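Local atomic coordinates of arabinofuranosidase (Bifidobacterium longum, PDB entry 2Y2W), a protein that hydrolyses terminal alpha-L-arabinofuranoside bonds in arabinans and arabinoxylan, helping to break down the plant cell wall. Residues M225-A231 against W266-V270; H70-C74 against S372-E377; I393-K397 against D467-T471; I125-R131 against N145-D151. All coordinates share one frame; numbering follows the deposited sequence.

Contact 1 of 4, residues M225-A231 against W266-V270; sequences MSPEEYA and WEKTV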
loop_
_atom_site.group_PDB
_atom_site.type_symbol
_atom_site.label_atom_id
_atom_site.label_comp_id
_atom_site.label_asym_id
_atom_site.label_seq_id
_atom_site.Cartn_x
_atom_site.Cartn_y
_atom_site.Cartn_z
ATOM N N MET D 225 -11.289 0.943 4.490
ATOM C CA MET D 225 -10.929 1.985 3.541
ATOM C C MET D 225 -11.982 3.082 3.425
ATOM O O MET D 225 -13.123 2.924 3.865
ATOM C CB MET D 225 -10.673 1.369 2.160
ATOM C CG MET D 225 -9.371 0.597 2.028
ATOM S SD MET D 225 -9.243 -0.158 0.399
ATOM C CE MET D 225 -7.681 -1.026 0.529
ATOM N N SER D 226 -11.568 4.204 2.842
ATOM C CA SER D 226 -12.477 5.247 2.402
ATOM C C SER D 226 -13.046 4.831 1.042
ATOM O O SER D 226 -12.547 3.880 0.433
ATOM C CB SER D 226 -11.732 6.583 2.300
ATOM O OG SER D 226 -10.508 6.440 1.596
ATOM N N PRO D 227 -14.101 5.520 0.561
ATOM C CA PRO D 227 -14.616 5.201 -0.774
ATOM C C PRO D 227 -13.565 5.320 -1.889
ATOM O O PRO D 227 -13.531 4.472 -2.781
ATOM C CB PRO D 227 -15.744 6.224 -0.976
ATOM C CG PRO D 227 -15.549 7.254 0.094
ATOM C CD PRO D 227 -14.943 6.522 1.236
ATOM N N GLU D 228 -12.716 6.345 -1.828
ATOM C CA GLU D 228 -11.700 6.571 -2.862
ATOM C C GLU D 228 -10.588 5.518 -2.842
ATOM O O GLU D 228 -10.176 5.030 -3.898
ATOM C CB GLU D 228 -11.110 7.983 -2.754
ATOM C CG GLU D 228 -12.073 9.107 -3.156
ATOM C CD GLU D 228 -12.206 9.294 -4.672
ATOM O OE1 GLU D 228 -11.407 8.707 -5.437
ATOM O OE2 GLU D 228 -13.113 10.046 -5.101
ATOM N N GLU D 229 -10.117 5.170 -1.644
ATOM C CA GLU D 229 -9.090 4.143 -1.468
ATOM C C GLU D 229 -9.518 2.799 -2.055
ATOM O O GLU D 229 -8.741 2.159 -2.771
ATOM C CB GLU D 229 -8.728 3.974 0.012
ATOM C CG GLU D 229 -7.691 4.966 0.538
ATOM C CD GLU D 229 -7.626 5.017 2.067
ATOM O OE1 GLU D 229 -8.270 4.178 2.738
ATOM O OE2 GLU D 229 -6.929 5.906 2.600
ATOM N N TYR D 230 -10.748 2.380 -1.754
ATOM C CA TYR D 230 -11.270 1.104 -2.245
ATOM C C TYR D 230 -11.522 1.126 -3.749
ATOM O O TYR D 230 -11.189 0.164 -4.443
ATOM C CB TYR D 230 -12.532 0.666 -1.487
ATOM C CG TYR D 230 -13.055 -0.688 -1.925
ATOM C CD1 TYR D 230 -12.400 -1.863 -1.554
ATOM C CD2 TYR D 230 -14.195 -0.793 -2.722
ATOM C CE1 TYR D 230 -12.867 -3.108 -1.962
ATOM C CE2 TYR D 230 -14.675 -2.035 -3.137
ATOM C CZ TYR D 230 -14.004 -3.186 -2.753
ATOM O OH TYR D 230 -14.470 -4.416 -3.154
ATOM N N ALA D 231 -12.105 2.219 -4.241
ATOM C CA ALA D 231 -12.330 2.407 -5.676
ATOM C C ALA D 231 -11.039 2.192 -6.466
ATOM O O ALA D 231 -11.025 1.442 -7.445
ATOM C CB ALA D 231 -12.910 3.789 -5.955
ATOM N N TRP D 266 -20.994 5.448 -1.499
ATOM C CA TRP D 266 -19.935 4.450 -1.592
ATOM C C TRP D 266 -20.017 3.751 -2.942
ATOM O O TRP D 266 -19.050 3.746 -3.703
ATOM C CB TRP D 266 -20.055 3.423 -0.462
ATOM C CG TRP D 266 -19.082 2.283 -0.569
ATOM C CD1 TRP D 266 -19.230 1.140 -1.306
ATOM C CD2 TRP D 266 -17.813 2.176 0.087
ATOM N NE1 TRP D 266 -18.130 0.330 -1.152
ATOM C CE2 TRP D 266 -17.246 0.941 -0.302
ATOM C CE3 TRP D 266 -17.098 3.004 0.964
ATOM C CZ2 TRP D 266 -15.996 0.513 0.158
ATOM C CZ3 TRP D 266 -15.857 2.577 1.422
ATOM C CH2 TRP D 266 -15.320 1.343 1.018
ATOM N N GLU D 267 -21.184 3.176 -3.225
ATOM C CA GLU D 267 -21.439 2.454 -4.467
ATOM C C GLU D 267 -21.189 3.321 -5.697
ATOM O O GLU D 267 -20.549 2.881 -6.647
ATOM C CB GLU D 267 -22.870 1.909 -4.488
ATOM C CG GLU D 267 -23.122 0.729 -3.546
ATOM C CD GLU D 267 -23.392 1.137 -2.105
ATOM O OE1 GLU D 267 -23.367 2.346 -1.783
ATOM O OE2 GLU D 267 -23.634 0.234 -1.281
ATOM N N LYS D 268 -21.679 4.558 -5.664
ATOM C CA LYS D 268 -21.515 5.475 -6.787
ATOM C C LYS D 268 -20.043 5.700 -7.125
ATOM O O LYS D 268 -19.638 5.525 -8.272
ATOM C CB LYS D 268 -22.211 6.807 -6.508
ATOM C CG LYS D 268 -22.541 7.604 -7.763
ATOM C CD LYS D 268 -23.621 8.657 -7.514
ATOM C CE LYS D 268 -25.002 8.032 -7.290
ATOM N NZ LYS D 268 -25.231 7.612 -5.875
ATOM N N THR D 269 -19.252 6.068 -6.118
ATOM C CA THR D 269 -17.829 6.349 -6.303
ATOM C C THR D 269 -17.060 5.107 -6.761
ATOM O O THR D 269 -16.296 5.164 -7.729
ATOM C CB THR D 269 -17.195 6.914 -5.013
ATOM O OG1 THR D 269 -17.991 7.999 -4.524
ATOM C CG2 THR D 269 -15.777 7.415 -5.273
ATOM N N VAL D 270 -17.282 3.992 -6.069
ATOM C CA VAL D 270 -16.576 2.739 -6.339
ATOM C C VAL D 270 -16.912 2.176 -7.723
ATOM O O VAL D 270 -16.009 1.864 -8.505
ATOM C CB VAL D 270 -16.836 1.692 -5.215
ATOM C CG1 VAL D 270 -16.436 0.278 -5.649
ATOM C CG2 VAL D 270 -16.100 2.094 -3.944
#
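Trp-266 lies across the start of helix 227-244, and the rim atoms of its indole follow that turn from Pro-227 to Tyr-230. Its chi1 of 174° sets CG opposite the backbone N, which carries the ring toward helix 227-244, over Val-270 of its own helix. Beyond CB and the five-membered ring, CE3 comes first, 3.7 Å from Pro-227 CA. CZ3 follows, 3.5 Å from Pro-227 N and near the carbonyl of Met-225, whose O sits at the ring edge close to its plane. CH2 reaches Ser-226 O and Tyr-230 CB, both at 3.8 Å. CZ2 then touches Tyr-230 CD2 at 3.6 Å; the two six-membered rings are inclined by only 24°, but slid so far apart that they barely overlap. On one indole face, offset toward the rim, lies Val-270 CG2, one helical turn on, and this methyl also meets the edge of the Tyr-230 ring. A leucine in place of Trp-266 would probably open a gap beside Tyr-230 and Pro-227 and leave Cys-253 O without its indole donor. Further along, Ala-231 CB packs on Val-270 CA at 3.8 Å, where the backbones come close. The helix segments cross at -41° with axes 8.9 Å apart. Both belong to the outer layer of the (beta/alpha)8 barrel, pinned to it by bonds from Trp-266 NE1 to Cys-253 O and from Tyr-230 OH to Ile-212 O and Cys-253 N, while helix 307-327 packs against the far side of helix 265-274.

Contact 2 of 4, residues H70-C74 against S372-E377; sequences HLGRC and SPHLLE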
loop_
_atom_site.group_PDB
_atom_site.type_symbol
_atom_site.label_atom_id
_atom_site.label_comp_id
_atom_site.label_asym_id
_atom_site.label_seq_id
_atom_site.Cartn_x
_atom_site.Cartn_y
_atom_site.Cartn_z
ATOM N N HIS D 70 -14.983 -18.790 8.253
ATOM C CA HIS D 70 -14.220 -19.278 9.393
ATOM C C HIS D 70 -14.591 -18.441 10.616
ATOM O O HIS D 70 -13.805 -17.627 11.105
ATOM C CB HIS D 70 -12.722 -19.209 9.118
ATOM C CG HIS D 70 -12.224 -20.266 8.183
ATOM N ND1 HIS D 70 -11.252 -21.175 8.541
ATOM C CD2 HIS D 70 -12.560 -20.559 6.903
ATOM C CE1 HIS D 70 -11.010 -21.981 7.523
ATOM N NE2 HIS D 70 -11.790 -21.629 6.518
ATOM N N LEU D 71 -15.819 -18.654 11.081
ATOM C CA LEU D 71 -16.398 -17.945 12.206
ATOM C C LEU D 71 -17.022 -18.987 13.115
ATOM O O LEU D 71 -17.719 -19.890 12.644
ATOM C CB LEU D 71 -17.482 -16.989 11.704
ATOM C CG LEU D 71 -18.116 -15.896 12.572
ATOM C CD1 LEU D 71 -19.083 -15.104 11.717
ATOM C CD2 LEU D 71 -18.838 -16.433 13.805
ATOM N N GLY D 72 -16.761 -18.862 14.414
ATOM C CA GLY D 72 -17.353 -19.734 15.418
ATOM C C GLY D 72 -17.243 -21.194 15.044
ATOM O O GLY D 72 -16.143 -21.737 14.973
ATOM N N ARG D 73 -18.390 -21.818 14.779
ATOM C CA ARG D 73 -18.451 -23.252 14.479
ATOM C C ARG D 73 -19.098 -23.560 13.123
ATOM O O ARG D 73 -19.634 -24.653 12.916
ATOM C CB ARG D 73 -19.164 -24.010 15.610
ATOM C CG ARG D 73 -18.388 -24.038 16.921
ATOM C CD ARG D 73 -19.159 -24.712 18.053
ATOM N NE ARG D 73 -19.370 -26.142 17.820
ATOM C CZ ARG D 73 -20.563 -26.725 17.694
ATOM N NH1 ARG D 73 -21.682 -26.012 17.790
ATOM N NH2 ARG D 73 -20.638 -28.033 17.479
ATOM N N CYS D 74 -19.038 -22.595 12.205
ATOM C CA CYS D 74 -19.557 -22.785 10.848
ATOM C C CYS D 74 -18.710 -23.787 10.068
ATOM O O CYS D 74 -19.242 -24.614 9.332
ATOM C CB CYS D 74 -19.651 -21.455 10.095
ATOM S SG CYS D 74 -20.395 -21.575 8.436
ATOM N N SER D 372 -12.582 -22.549 17.634
ATOM C CA SER D 372 -13.991 -22.812 17.288
ATOM C C SER D 372 -14.971 -22.747 18.474
ATOM O O SER D 372 -15.563 -23.767 18.850
ATOM C CB SER D 372 -14.133 -24.143 16.535
ATOM O OG SER D 372 -13.603 -25.224 17.284
ATOM N N PRO D 373 -15.144 -21.545 19.061
ATOM C CA PRO D 373 -16.090 -21.374 20.156
ATOM C C PRO D 373 -17.518 -21.217 19.645
ATOM O O PRO D 373 -17.732 -21.060 18.441
ATOM C CB PRO D 373 -15.621 -20.076 20.817
ATOM C CG PRO D 373 -14.992 -19.300 19.729
ATOM C CD PRO D 373 -14.489 -20.271 18.701
ATOM N N HIS D 374 -18.483 -21.257 20.560
ATOM C CA HIS D 374 -19.883 -21.026 20.218
ATOM C C HIS D 374 -20.148 -19.527 20.074
ATOM O O HIS D 374 -20.358 -18.822 21.066
ATOM C CB HIS D 374 -20.805 -21.655 21.266
ATOM C CG HIS D 374 -20.751 -23.151 21.294
ATOM N ND1 HIS D 374 -21.736 -23.942 20.743
ATOM C CD2 HIS D 374 -19.824 -24.001 21.796
ATOM C CE1 HIS D 374 -21.422 -25.214 20.909
ATOM N NE2 HIS D 374 -20.266 -25.277 21.546
ATOM N N LEU D 375 -20.117 -19.054 18.830
ATOM C CA LEU D 375 -20.327 -17.641 18.518
ATOM C C LEU D 375 -21.476 -17.465 17.538
ATOM O O LEU D 375 -21.585 -18.215 16.564
ATOM C CB LEU D 375 -19.059 -17.021 17.923
ATOM C CG LEU D 375 -17.804 -16.856 18.788
ATOM C CD1 LEU D 375 -16.604 -16.534 17.908
ATOM C CD2 LEU D 375 -17.989 -15.783 19.860
ATOM N N LEU D 376 -22.324 -16.472 17.805
ATOM C CA LEU D 376 -23.435 -16.103 16.922
ATOM C C LEU D 376 -24.397 -17.260 16.642
ATOM O O LEU D 376 -24.927 -17.382 15.532
ATOM C CB LEU D 376 -22.907 -15.518 15.602
ATOM C CG LEU D 376 -22.558 -14.030 15.495
ATOM C CD1 LEU D 376 -21.378 -13.632 16.382
ATOM C CD2 LEU D 376 -22.272 -13.687 14.041
ATOM N N GLU D 377 -24.626 -18.102 17.647
ATOM C CA GLU D 377 -25.496 -19.267 17.481
ATOM C C GLU D 377 -26.945 -18.953 17.852
ATOM O O GLU D 377 -27.492 -19.507 18.807
ATOM C CB GLU D 377 -24.960 -20.467 18.271
ATOM C CG GLU D 377 -23.685 -21.070 17.688
ATOM C CD GLU D 377 -23.325 -22.418 18.294
ATOM O OE1 GLU D 377 -24.069 -22.914 19.171
ATOM O OE2 GLU D 377 -22.287 -22.983 17.887
#
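Arg-73 and Gly-72, both buried, make the tight part of this contact against the loop 372-377. Arg-73 CD stands 3.6 Å from the centroid of the His-374 ring and only 7° off its normal, a CH-pi contact over the middle of the face. The bend of the arginine chain at chi3 carries the guanidinium past the CE1 edge of the ring, so that CE1 lies against one guanidinium face, with the planes 29° apart. NH1 then donates in its own plane to Glu-377 OE2 at 3.1 Å, on the syn side of the carboxylate, completing a salt bridge. Close packing extends to the backbone at Gly-72, which occupies the second position of a type II' beta turn from Leu-71 to Cys-74. Its CA is 3.3 Å from Pro-373 O, and its positive phi favours glycine. The turn follows barrel strand 65-67 and meets the long loop between helices 347-357 and 382-397. The leucines pack more loosely: Leu-71 CD2 is 4.2 Å from Leu-375 CB, and Leu-71 CD1 equally far from Leu-376 CD2. Beyond them lie Gln-409 and Trp-344, probably important for substrate recognition. On the solvent side the His-374 ring caps Arg-73, oriented by a nearly straight bond (173°) from ND1 to Glu-377 OE1 at 3.0 Å and by one from NE2 to Glu-421.

Contact 3 of 4, residues I393-K397 against D467-T471; sequences ITLLK and DAVVT
Val-469 is turned by a chi1 of -86° so that CG1 lies beside its own backbone N and points into the helix, where it comes within 3.2 Å of Ile-393 O and also meets Lys-397 CG. The other methyl, CG2, meets Ile-393 CG1 at 3.5 Å, so the valine is wedged between two side chains a helical turn apart. Leu-396 adds its CB to the CG1 side at 3.9 Å. Lys-397 folds round this methyl: its chain runs out past Val-469 CG1 with CD 3.4 Å from Ala-468 O, and the bends at chi3 and chi4 then curl CE and NZ back toward Asp-467 and a water. The contact joins two domains, since helix 382-397 is the last helix before barrel strand 402-408 and strand 462-473 belongs to the beta-sandwich characteristic of family 51 enzymes. Helix and strand segments run at 51° to each other, and their axes come within 7.8 Å. At one end the apolar packing gives way to charge. Lys-397 NZ stays 4.4 Å from Asp-467 OD1, too far for a salt bridge, but donates to the water, which also binds Thr-394 OG1 and, weakly, Asp-467 OD2. With an alanine in place of Lys-397, that water would probably lose its ammonium donor and Asp-467 a nearby compensating charge, while Val-469 CG1 would lose part of its cover. Thr-394, whose OG1 is also bonded to Ser-390 O, packs against helix 307-327.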
loop_
_atom_site.group_PDB
_atom_site.type_symbol
_atom_site.label_atom_id
_atom_site.label_comp_id
_atom_site.label_asym_id
_atom_site.label_seq_id
_atom_site.Cartn_x
_atom_site.Cartn_y
_atom_site.Cartn_z
ATOM N N ILE D 393 -39.074 -13.419 -0.746
ATOM C CA ILE D 393 -40.122 -12.909 -1.640
ATOM C C ILE D 393 -39.692 -11.600 -2.313
ATOM O O ILE D 393 -39.850 -11.444 -3.527
ATOM C CB ILE D 393 -41.478 -12.737 -0.892
ATOM C CG1 ILE D 393 -42.112 -14.108 -0.617
ATOM C CG2 ILE D 393 -42.441 -11.830 -1.672
ATOM C CD1 ILE D 393 -43.256 -14.094 0.384
ATOM N N THR D 394 -39.135 -10.677 -1.527
ATOM C CA THR D 394 -38.631 -9.404 -2.058
ATOM C C THR D 394 -37.473 -9.637 -3.028
ATOM O O THR D 394 -37.363 -8.955 -4.053
ATOM C CB THR D 394 -38.200 -8.435 -0.928
ATOM O OG1 THR D 394 -39.308 -8.202 -0.052
ATOM C CG2 THR D 394 -37.734 -7.093 -1.493
ATOM N N LEU D 395 -36.622 -10.609 -2.700
ATOM C CA LEU D 395 -35.505 -10.985 -3.563
ATOM C C LEU D 395 -36.007 -11.533 -4.895
ATOM O O LEU D 395 -35.491 -11.169 -5.953
ATOM C CB LEU D 395 -34.592 -12.004 -2.867
ATOM C CG LEU D 395 -33.654 -11.514 -1.756
ATOM C CD1 LEU D 395 -33.110 -12.696 -0.970
ATOM C CD2 LEU D 395 -32.513 -10.663 -2.305
ATOM N N LEU D 396 -37.020 -12.395 -4.832
ATOM C CA LEU D 396 -37.647 -12.957 -6.028
ATOM C C LEU D 396 -38.410 -11.897 -6.827
ATOM O O LEU D 396 -38.410 -11.926 -8.058
ATOM C CB LEU D 396 -38.564 -14.130 -5.665
ATOM C CG LEU D 396 -37.892 -15.462 -5.307
ATOM C CD1 LEU D 396 -38.854 -16.382 -4.574
ATOM C CD2 LEU D 396 -37.345 -16.152 -6.547
ATOM N N LYS D 397 -39.038 -10.955 -6.123
ATOM C CA LYS D 397 -39.746 -9.844 -6.769
ATOM C C LYS D 397 -38.801 -8.863 -7.460
ATOM O O LYS D 397 -39.226 -8.076 -8.306
ATOM C CB LYS D 397 -40.643 -9.110 -5.769
ATOM C CG LYS D 397 -42.087 -9.603 -5.753
ATOM C CD LYS D 397 -42.810 -9.280 -4.442
ATOM C CE LYS D 397 -43.537 -7.941 -4.486
ATOM N NZ LYS D 397 -42.608 -6.778 -4.417
ATOM N N ASP D 467 -47.781 -9.981 1.566
ATOM C CA ASP D 467 -46.741 -9.841 0.548
ATOM C C ASP D 467 -46.509 -11.202 -0.110
ATOM O O ASP D 467 -46.442 -12.216 0.588
ATOM C CB ASP D 467 -45.450 -9.322 1.191
ATOM C CG ASP D 467 -44.419 -8.866 0.169
ATOM O OD1 ASP D 467 -44.794 -8.574 -0.988
ATOM O OD2 ASP D 467 -43.226 -8.791 0.536
ATOM N N ALA D 468 -46.390 -11.229 -1.441
ATOM C CA ALA D 468 -46.332 -12.496 -2.187
ATOM C C ALA D 468 -45.559 -12.466 -3.515
ATOM O O ALA D 468 -45.435 -11.415 -4.151
ATOM C CB ALA D 468 -47.748 -13.029 -2.420
ATOM N N VAL D 469 -45.046 -13.635 -3.913
ATOM C CA VAL D 469 -44.445 -13.858 -5.240
ATOM C C VAL D 469 -45.039 -15.068 -5.948
ATOM O O VAL D 469 -45.473 -16.026 -5.306
ATOM C CB VAL D 469 -42.910 -14.101 -5.193
ATOM C CG1 VAL D 469 -42.156 -12.801 -5.209
ATOM C CG2 VAL D 469 -42.510 -14.981 -4.007
ATOM N N VAL D 470 -45.028 -15.025 -7.278
ATOM C CA VAL D 470 -45.435 -16.164 -8.095
ATOM C C VAL D 470 -44.305 -16.552 -9.048
ATOM O O VAL D 470 -43.825 -15.724 -9.824
ATOM C CB VAL D 470 -46.726 -15.868 -8.905
ATOM C CG1 VAL D 470 -47.120 -17.069 -9.760
ATOM C CG2 VAL D 470 -47.873 -15.482 -7.980
ATOM N N THR D 471 -43.876 -17.810 -8.967
ATOM C CA THR D 471 -42.914 -18.359 -9.921
ATOM C C THR D 471 -43.594 -19.393 -10.812
ATOM O O THR D 471 -44.382 -20.217 -10.335
ATOM C CB THR D 471 -41.671 -18.966 -9.233
ATOM O OG1 THR D 471 -42.076 -19.775 -8.122
ATOM C CG2 THR D 471 -40.744 -17.867 -8.742
HETATM O O HOH W 1 -41.196 -7.014 -1.680
#

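Contact 4 of 4, residues I125-R131 against N145-D151; sequences IGPRENR and NEMGIDD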
loop_
_atom_site.group_PDB
_atom_site.type_symbol
_atom_site.label_atom_id
_atom_site.label_comp_id
_atom_site.label_asym_id
_atom_site.label_seq_id
_atom_site.Cartn_x
_atom_site.Cartn_y
_atom_site.Cartn_z
ATOM N N ILE D 125 -3.316 -24.188 2.461
ATOM C CA ILE D 125 -3.001 -25.131 1.382
ATOM C C ILE D 125 -1.868 -26.074 1.788
ATOM O O ILE D 125 -1.191 -25.854 2.798
ATOM C CB ILE D 125 -2.650 -24.419 0.034
ATOM C CG1 ILE D 125 -1.333 -23.638 0.146
ATOM C CG2 ILE D 125 -3.800 -23.529 -0.422
ATOM C CD1 ILE D 125 -0.725 -23.240 -1.181
ATOM N N GLY D 126 -1.670 -27.124 0.994
ATOM C CA GLY D 126 -0.635 -28.113 1.273
ATOM C C GLY D 126 -1.058 -29.104 2.339
ATOM O O GLY D 126 -2.226 -29.123 2.742
ATOM N N PRO D 127 -0.110 -29.941 2.803
ATOM C CA PRO D 127 -0.389 -30.957 3.824
ATOM C C PRO D 127 -0.761 -30.332 5.170
ATOM O O PRO D 127 -0.040 -29.460 5.663
ATOM C CB PRO D 127 0.939 -31.723 3.933
ATOM C CG PRO D 127 1.684 -31.401 2.665
ATOM C CD PRO D 127 1.290 -30.000 2.342
ATOM N N ARG D 128 -1.880 -30.780 5.748
ATOM C CA ARG D 128 -2.370 -30.271 7.037
ATOM C C ARG D 128 -1.291 -30.227 8.113
ATOM O O ARG D 128 -1.170 -29.238 8.840
ATOM C CB ARG D 128 -3.545 -31.106 7.546
ATOM C CG ARG D 128 -4.879 -30.764 6.926
ATOM C CD ARG D 128 -6.006 -31.423 7.697
ATOM N NE ARG D 128 -7.246 -31.460 6.927
ATOM C CZ ARG D 128 -7.616 -32.467 6.139
ATOM N NH1 ARG D 128 -6.845 -33.538 6.005
ATOM N NH2 ARG D 128 -8.763 -32.402 5.484
ATOM N N GLU D 129 -0.513 -31.305 8.200
ATOM C CA GLU D 129 0.564 -31.436 9.185
ATOM C C GLU D 129 1.410 -30.172 9.282
ATOM O O GLU D 129 1.756 -29.732 10.380
ATOM C CB GLU D 129 1.470 -32.629 8.849
ATOM C CG GLU D 129 0.772 -33.989 8.825
ATOM C CD GLU D 129 -0.010 -34.238 7.540
ATOM O OE1 GLU D 129 0.478 -33.847 6.454
ATOM O OE2 GLU D 129 -1.111 -34.832 7.620
ATOM N N ASN D 130 1.711 -29.585 8.126
ATOM C CA ASN D 130 2.671 -28.489 8.030
ATOM C C ASN D 130 2.046 -27.096 7.897
ATOM O O ASN D 130 2.753 -26.111 7.661
ATOM C CB ASN D 130 3.657 -28.769 6.885
ATOM C CG ASN D 130 4.446 -30.060 7.097
ATOM O OD1 ASN D 130 4.149 -31.090 6.492
ATOM N ND2 ASN D 130 5.444 -30.010 7.976
ATOM N N ARG D 131 0.727 -27.014 8.068
ATOM C CA ARG D 131 0.026 -25.729 8.031
ATOM C C ARG D 131 0.180 -24.982 9.360
ATOM O O ARG D 131 -0.005 -25.572 10.426
ATOM C CB ARG D 131 -1.455 -25.918 7.689
ATOM C CG ARG D 131 -1.707 -26.543 6.323
ATOM C CD ARG D 131 -3.190 -26.626 6.024
ATOM N NE ARG D 131 -3.489 -27.598 4.973
ATOM C CZ ARG D 131 -4.701 -27.809 4.462
ATOM N NH1 ARG D 131 -5.750 -27.116 4.894
ATOM N NH2 ARG D 131 -4.865 -28.718 3.513
ATOM N N ASN D 145 -6.207 -23.933 10.589
ATOM C CA ASN D 145 -6.113 -24.013 9.128
ATOM C C ASN D 145 -6.246 -25.429 8.562
ATOM O O ASN D 145 -5.785 -25.709 7.453
ATOM C CB ASN D 145 -4.844 -23.317 8.607
ATOM C CG ASN D 145 -4.915 -21.808 8.725
ATOM O OD1 ASN D 145 -5.766 -21.163 8.110
ATOM N ND2 ASN D 145 -4.015 -21.235 9.515
ATOM N N GLU D 146 -6.894 -26.310 9.321
ATOM C CA GLU D 146 -7.227 -27.654 8.844
ATOM C C GLU D 146 -8.137 -27.577 7.620
ATOM O O GLU D 146 -8.113 -28.459 6.762
ATOM C CB GLU D 146 -7.888 -28.477 9.950
ATOM C CG GLU D 146 -6.951 -28.857 11.093
ATOM C CD GLU D 146 -7.693 -29.342 12.329
ATOM O OE1 GLU D 146 -8.591 -30.206 12.199
ATOM O OE2 GLU D 146 -7.368 -28.862 13.438
ATOM N N MET D 147 -8.932 -26.512 7.549
ATOM C CA MET D 147 -9.709 -26.201 6.354
ATOM C C MET D 147 -9.113 -25.015 5.593
ATOM O O MET D 147 -8.745 -23.994 6.183
ATOM C CB MET D 147 -11.167 -25.924 6.711
ATOM C CG MET D 147 -11.998 -27.177 6.939
ATOM S SD MET D 147 -12.553 -27.964 5.412
ATOM C CE MET D 147 -13.606 -26.693 4.720
ATOM N N GLY D 148 -9.011 -25.181 4.278
ATOM C CA GLY D 148 -8.542 -24.148 3.371
ATOM C C GLY D 148 -9.206 -24.346 2.026
ATOM O O GLY D 148 -10.157 -25.123 1.910
ATOM N N ILE D 149 -8.702 -23.658 1.005
ATOM C CA ILE D 149 -9.316 -23.698 -0.324
ATOM C C ILE D 149 -9.223 -25.075 -1.000
ATOM O O ILE D 149 -10.114 -25.448 -1.759
ATOM C CB ILE D 149 -8.804 -22.540 -1.247
ATOM C CG1 ILE D 149 -9.626 -22.453 -2.541
ATOM C CG2 ILE D 149 -7.308 -22.663 -1.528
ATOM C CD1 ILE D 149 -11.110 -22.193 -2.323
ATOM N N ASP D 150 -8.153 -25.818 -0.715
ATOM C CA ASP D 150 -8.015 -27.205 -1.164
ATOM C C ASP D 150 -9.173 -28.048 -0.625
ATOM O O ASP D 150 -9.811 -28.794 -1.369
ATOM C CB ASP D 150 -6.691 -27.808 -0.676
ATOM C CG ASP D 150 -5.476 -27.318 -1.461
ATOM O OD1 ASP D 150 -5.634 -26.809 -2.593
ATOM O OD2 ASP D 150 -4.345 -27.465 -0.940
ATOM N N ASP D 151 -9.438 -27.902 0.672
ATOM C CA ASP D 151 -10.428 -28.715 1.372
ATOM C C ASP D 151 -11.854 -28.270 1.074
ATOM O O ASP D 151 -12.732 -29.109 0.848
ATOM C CB ASP D 151 -10.163 -28.697 2.881
ATOM C CG ASP D 151 -8.801 -29.268 3.245
ATOM O OD1 ASP D 151 -8.570 -30.475 3.013
ATOM O OD2 ASP D 151 -7.959 -28.508 3.768
#
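The first turn of helix 149-159, which leads into barrel strand 162-167, is tied to the loop 125-131 through Arg-131 and Asp-151. Arg-131 holds one oxygen with two nitrogens: NH1 meets Asp-151 OD2 at 2.8 Å, nearly in line with the C-O bond, and NH2 meets it at 3.1 Å from the syn side. NH1 also donates to Asn-145 O at 2.9 Å, in the carbonyl plane. On its other edge the guanidinium grips Gly-126 O of its own loop, NH2 nearly head-on at 2.8 Å and NE from above the carbonyl plane. Five hydrogen bonds to three oxygens thus fix the rotation of the group, and Arg-128 CG lies over the centre of one face. A salt-bridge network results, because Arg-128 NH2 comes 3.1 Å from Asp-151 OD1, well out of the guanidinium plane and therefore by charge alone; Arg-154 pairs with the same oxygen. Arg-128 NE donates instead to Glu-146 O at 3.1 Å, two residues before Gly-148, the helix N-cap. Beside the network Ile-125 CG2 and Ile-149 CG2 touch at 3.8 Å. Asp-150 OD2 accepts a weak bond from Gly-126 N, while OD1 binds Tyr-183 on helix 174-185.

Contacts 1, 2 and 4 all belong to the barrel, contact 3 to its seam with the beta-sandwich. Contacts 2 and 4 are neighbours, centres 19 Å apart, and meet where His-70 CE1 lies 3.3 Å from Met-147 O. Of the two, contact 2 is nearer the probable substrate site: the side chain of Leu-71 comes within about 3 Å of that of Gln-409, whereas Met-147 in contact 4 stays about 12 Å from it. Contact 1 approaches the site elsewhere, with the side chain of Trp-266 about 8 Å from that of Glu-215, the probable acid/base. Contact 3 is remote, its centre 32 Å from that of contact 2 and 41 Å from that of contact 4.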